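Local coordinates for protein ribulose bisphosphate carboxylase (PDB 6HUN) that probably catalyses the carboxylation of ribulose 1,5-bisphosphate by CO2 and water, giving two molecules of 3-phosphoglycerate, as part of archaeal AMP degradation, at residues L384-L389 with M402-G407; E193-I199 with P415-R420. All coordinates share one frame; numbering follows the deposited sequence.

Contact 1. Residues L384-L389 with M402-G407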
loop_
_atom_site.group_PDB
_atom_site.type_symbol
_atom_site.label_atom_id
_atom_site.label_comp_id
_atom_site.label_asym_id
_atom_site.label_seq_id
_atom_site.Cartn_x
_atom_site.Cartn_y
_atom_site.Cartn_z
ATOM N N LEU A 384 21.974 -17.187 1.717
ATOM C CA LEU A 384 22.116 -18.625 1.484
ATOM C C LEU A 384 23.404 -18.922 0.731
ATOM O O LEU A 384 23.607 -18.433 -0.385
ATOM C CB LEU A 384 20.930 -19.170 0.697
ATOM C CG LEU A 384 19.553 -18.824 1.277
ATOM C CD1 LEU A 384 18.467 -19.130 0.275
ATOM C CD2 LEU A 384 19.332 -19.587 2.558
ATOM N N HIS A 385 24.215 -19.807 1.293
ATOM C CA HIS A 385 25.466 -20.303 0.733
ATOM C C HIS A 385 25.305 -21.765 0.376
ATOM O O HIS A 385 24.370 -22.414 0.850
ATOM C CB HIS A 385 26.600 -20.130 1.756
ATOM C CG HIS A 385 26.842 -18.704 2.113
ATOM N ND1 HIS A 385 27.611 -17.868 1.333
ATOM C CD2 HIS A 385 26.356 -17.941 3.117
ATOM C CE1 HIS A 385 27.630 -16.662 1.872
ATOM N NE2 HIS A 385 26.869 -16.678 2.951
ATOM N N PRO A 386 26.183 -22.330 -0.467
ATOM C CA PRO A 386 26.020 -23.758 -0.799
ATOM C C PRO A 386 25.865 -24.670 0.425
ATOM O O PRO A 386 24.974 -25.528 0.425
ATOM C CB PRO A 386 27.285 -24.053 -1.618
ATOM C CG PRO A 386 27.513 -22.720 -2.342
ATOM C CD PRO A 386 27.198 -21.675 -1.315
ATOM N N GLY A 387 26.611 -24.433 1.502
ATOM C CA GLY A 387 26.534 -25.318 2.657
ATOM C C GLY A 387 25.150 -25.430 3.268
ATOM O O GLY A 387 24.740 -26.513 3.696
ATOM N N THR A 388 24.412 -24.316 3.306
ATOM C CA THR A 388 23.084 -24.234 3.903
ATOM C C THR A 388 21.966 -24.787 3.010
ATOM O O THR A 388 20.841 -24.947 3.503
ATOM C CB THR A 388 22.697 -22.776 4.215
ATOM O OG1 THR A 388 22.137 -22.166 3.034
ATOM C CG2 THR A 388 23.865 -21.935 4.658
ATOM N N LEU A 389 22.213 -25.006 1.709
ATOM C CA LEU A 389 21.082 -25.203 0.790
ATOM C C LEU A 389 20.339 -26.500 1.084
ATOM O O LEU A 389 19.102 -26.491 1.118
ATOM C CB LEU A 389 21.550 -25.167 -0.660
ATOM C CG LEU A 389 22.100 -23.842 -1.182
ATOM C CD1 LEU A 389 22.247 -23.918 -2.687
ATOM C CD2 LEU A 389 21.200 -22.630 -0.789
ATOM N N MET A 402 15.261 -20.467 -4.721
ATOM C CA MET A 402 16.246 -19.938 -3.795
ATOM C C MET A 402 17.001 -18.785 -4.413
ATOM O O MET A 402 17.526 -18.888 -5.523
ATOM C CB MET A 402 17.231 -21.041 -3.375
ATOM C CG MET A 402 16.548 -22.361 -3.341
ATOM S SD MET A 402 17.591 -23.700 -2.537
ATOM C CE MET A 402 17.520 -23.074 -0.903
ATOM N N GLN A 403 17.065 -17.686 -3.690
ATOM C CA GLN A 403 17.885 -16.583 -4.129
ATOM C C GLN A 403 19.257 -16.728 -3.500
ATOM O O GLN A 403 19.387 -16.776 -2.271
ATOM C CB GLN A 403 17.192 -15.274 -3.755
ATOM C CG GLN A 403 17.755 -14.092 -4.399
ATOM C CD GLN A 403 16.938 -12.885 -4.009
ATOM O OE1 GLN A 403 15.733 -12.908 -4.158
ATOM N NE2 GLN A 403 17.583 -11.861 -3.439
ATOM N N VAL A 404 20.279 -16.843 -4.331
ATOM C CA VAL A 404 21.559 -17.294 -3.803
ATOM C C VAL A 404 22.642 -16.343 -4.257
ATOM O O VAL A 404 23.741 -16.779 -4.644
ATOM C CB VAL A 404 21.914 -18.748 -4.215
ATOM C CG1 VAL A 404 21.039 -19.752 -3.509
ATOM C CG2 VAL A 404 21.865 -18.959 -5.757
ATOM N N GLY A 405 22.385 -15.059 -4.106
ATOM C CA GLY A 405 23.309 -14.009 -4.488
ATOM C C GLY A 405 24.697 -14.023 -3.891
ATOM O O GLY A 405 25.676 -14.105 -4.640
ATOM N N GLY A 406 24.804 -13.927 -2.559
ATOM C CA GLY A 406 26.110 -13.894 -1.929
ATOM C C GLY A 406 26.917 -15.145 -2.223
ATOM O O GLY A 406 28.084 -15.069 -2.606
ATOM N N GLY A 407 26.273 -16.317 -2.114
ATOM C CA GLY A 407 26.947 -17.572 -2.406
ATOM C C GLY A 407 27.525 -17.640 -3.803
ATOM O O GLY A 407 28.530 -18.327 -4.033
HETATM O O HOH W 1 20.001 -15.720 -0.010
#
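Leu384 lies against Met402 CE, the backbone O of Gln403 and Val404 CG1. Its CB is 4.2 Å from Val404 CG1, and its CG passes near Gln403 O. CG lies beside the backbone N (chi1 -52°), which carries CD1 to 3.6 Å from Gln403 O and within van der Waals reach of Met402 CE. Met402 CE meets Leu389 more closely: with the chain bent at chi3 (69°), it sits 3.7 Å from Leu389 CD2, and Leu389 CD2 also touches Val404 CG1. One water joins the backbones, accepting from Leu384 N at 3.0 Å and donating to Gln403 O at 2.6 Å. Leu384 O is buried without a polar partner. Next to it His385 and Pro386 pack on Gly407, whose CA is 3.8 Å from His385 ND1; a CB on Gly407 would be tight against Leu384 O and Pro386 CD. Val404 occupies the N-cap position of helix 405-409; Gln403 to Gly406 form a predicted substrate site, consistent with the phosphate-binding turn of this TIM barrel. Val392 of helix 389-396 covers Leu384 and Met402, helix 415-431 backs Pro386 and Leu389, and the backbone of Met402 is hydrogen-bonded to strand 171-174.

Contact 2. Residues E193-I199 with P415-R420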
loop_
_atom_site.group_PDB
_atom_site.type_symbol
_atom_site.label_atom_id
_atom_site.label_comp_id
_atom_site.label_asym_id
_atom_site.label_seq_id
_atom_site.Cartn_x
_atom_site.Cartn_y
_atom_site.Cartn_z
ATOM N N GLU A 193 27.743 -13.976 -16.706
ATOM C CA GLU A 193 28.519 -14.848 -15.823
ATOM C C GLU A 193 27.614 -15.628 -14.874
ATOM O O GLU A 193 27.859 -16.817 -14.607
ATOM C CB GLU A 193 29.522 -14.019 -15.029
ATOM C CG GLU A 193 30.107 -12.890 -15.833
ATOM C CD GLU A 193 31.465 -12.464 -15.334
ATOM O OE1 GLU A 193 31.519 -11.567 -14.466
ATOM O OE2 GLU A 193 32.475 -13.021 -15.819
ATOM N N ILE A 194 26.570 -14.966 -14.359
ATOM C CA ILE A 194 25.599 -15.607 -13.469
ATOM C C ILE A 194 24.945 -16.801 -14.172
ATOM O O ILE A 194 25.001 -17.935 -13.687
ATOM C CB ILE A 194 24.561 -14.568 -12.991
ATOM C CG1 ILE A 194 25.193 -13.617 -11.956
ATOM C CG2 ILE A 194 23.301 -15.216 -12.385
ATOM C CD1 ILE A 194 24.506 -12.263 -11.828
ATOM N N LEU A 195 24.327 -16.569 -15.339
ATOM C CA LEU A 195 23.602 -17.653 -16.006
ATOM C C LEU A 195 24.535 -18.755 -16.488
ATOM O O LEU A 195 24.228 -19.948 -16.328
ATOM C CB LEU A 195 22.818 -17.112 -17.179
ATOM C CG LEU A 195 21.852 -15.963 -16.820
ATOM C CD1 LEU A 195 21.135 -15.599 -18.074
ATOM C CD2 LEU A 195 20.876 -16.403 -15.764
ATOM N N ILE A 196 25.656 -18.373 -17.110
ATOM C CA ILE A 196 26.582 -19.342 -17.708
ATOM C C ILE A 196 27.021 -20.427 -16.723
ATOM O O ILE A 196 27.294 -21.564 -17.125
ATOM C CB ILE A 196 27.801 -18.608 -18.316
ATOM C CG1 ILE A 196 28.383 -19.416 -19.459
ATOM C CG2 ILE A 196 28.890 -18.329 -17.261
ATOM C CD1 ILE A 196 27.512 -19.404 -20.684
ATOM N N GLY A 197 27.091 -20.117 -15.437
ATOM C CA GLY A 197 27.500 -21.164 -14.529
ATOM C C GLY A 197 26.402 -22.003 -13.910
ATOM O O GLY A 197 26.711 -22.885 -13.111
ATOM N N GLY A 198 25.125 -21.771 -14.219
ATOM C CA GLY A 198 24.095 -22.635 -13.662
ATOM C C GLY A 198 22.909 -21.947 -12.981
ATOM O O GLY A 198 21.952 -22.612 -12.573
ATOM N N ILE A 199 22.954 -20.638 -12.802
ATOM C CA ILE A 199 21.769 -19.989 -12.227
ATOM C C ILE A 199 20.702 -19.905 -13.320
ATOM O O ILE A 199 21.018 -19.848 -14.517
ATOM C CB ILE A 199 22.124 -18.626 -11.608
ATOM C CG1 ILE A 199 23.071 -18.814 -10.429
ATOM C CG2 ILE A 199 20.843 -17.833 -11.157
ATOM C CD1 ILE A 199 22.733 -19.972 -9.542
ATOM N N PRO A 415 32.039 -15.857 -10.340
ATOM C CA PRO A 415 30.610 -16.204 -10.224
ATOM C C PRO A 415 30.217 -17.451 -10.997
ATOM O O PRO A 415 29.377 -18.223 -10.518
ATOM C CB PRO A 415 29.900 -14.947 -10.752
ATOM C CG PRO A 415 30.935 -14.244 -11.588
ATOM C CD PRO A 415 32.252 -14.533 -10.943
ATOM N N GLU A 416 30.802 -17.672 -12.177
ATOM C CA GLU A 416 30.560 -18.907 -12.914
ATOM C C GLU A 416 30.764 -20.123 -12.017
ATOM O O GLU A 416 29.843 -20.927 -11.817
ATOM C CB GLU A 416 31.471 -18.956 -14.139
ATOM C CG GLU A 416 31.529 -17.628 -14.900
ATOM C CD GLU A 416 32.621 -16.677 -14.389
ATOM O OE1 GLU A 416 33.221 -15.946 -15.212
ATOM O OE2 GLU A 416 32.869 -16.649 -13.165
ATOM N N ALA A 417 31.956 -20.236 -11.423
ATOM C CA ALA A 417 32.209 -21.290 -10.444
ATOM C C ALA A 417 31.251 -21.197 -9.259
ATOM O O ALA A 417 30.800 -22.223 -8.738
ATOM C CB ALA A 417 33.662 -21.227 -9.972
ATOM N N GLY A 418 30.913 -19.978 -8.828
ATOM C CA GLY A 418 29.942 -19.827 -7.749
ATOM C C GLY A 418 28.577 -20.410 -8.075
ATOM O O GLY A 418 27.964 -21.076 -7.242
ATOM N N ALA A 419 28.067 -20.151 -9.280
ATOM C CA ALA A 419 26.804 -20.775 -9.668
ATOM C C ALA A 419 26.955 -22.296 -9.756
ATOM O O ALA A 419 26.038 -23.048 -9.399
ATOM C CB ALA A 419 26.323 -20.194 -10.988
ATOM N N ARG A 420 28.123 -22.775 -10.187
ATOM C CA ARG A 420 28.297 -24.223 -10.250
ATOM C C ARG A 420 28.305 -24.831 -8.851
ATOM O O ARG A 420 27.716 -25.899 -8.628
ATOM C CB ARG A 420 29.572 -24.589 -11.011
ATOM C CG ARG A 420 29.340 -25.759 -11.930
ATOM C CD ARG A 420 30.175 -25.618 -13.181
ATOM N NE ARG A 420 31.520 -25.144 -12.855
ATOM C CZ ARG A 420 32.033 -24.007 -13.315
ATOM N NH1 ARG A 420 31.320 -23.248 -14.148
ATOM N NH2 ARG A 420 33.261 -23.641 -12.955
#
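Pro415 opens helix 415-431 with its ring against Glu193, CG lying 3.7 Å from Glu193 CB; Ser75 of the second subunit packs on both residues. At Glu416 the aliphatic stem crosses Ile196, with CG 3.6 Å from Ile196 CG2, and then bends at chi2 (89°) to carry the carboxylate round to Glu193. There Glu416 OE1 and Glu193 OE2, two acceptors, stand 3.1 Å apart with the carboxylate planes turned 68° from each other, a closeness that probably favours protonation of one of them. An alanine in place of Glu416 would probably open a gap over Ile196 CG2, where the methylene stem now lies. The backbone of Glu416 takes part too: its O receives a CA-H...O contact from Gly197 CA (3.6 Å, 150° at the hydrogen), and a CB on Gly197 would point toward this O and clash with it. Gly197 and Gly198 end helix 184-196 in a Schellman motif, where the positive phi of Gly198 calls for glycine; in this TIM barrel that helix follows the first strand and helix 415-431 comes after the eighth, beyond the short helix 405-409, so the two meet where the ring of helices closes. Further on, Ala419 presses CB to 3.4 Å from Gly197 C and meets Ile199 CG1 at 3.6 Å. Arg420 rests its CB near Gly197 O, while its NE forms a salt bridge with Glu444.

In the fold
The centres of the two contacts are 12 Å apart, and they touch directly: Val404 CG2 of contact 1 packs on Ile199 CD1 of contact 2 at 4.0 Å. The chain also connects them, since helix 405-409, which starts in contact 1, is followed by helix 415-431, which starts in contact 2. Contact 1 is the nearer to the active site. The side chain of Gln403 comes within about 4 Å of a bound calcium ion, and its OE1 accepts a hydrogen bond from Lys203, the predicted carbamate site, unmodified in this model. Contact 2 is further out, with the side chain of Ile199 about 13 Å from the calcium ion.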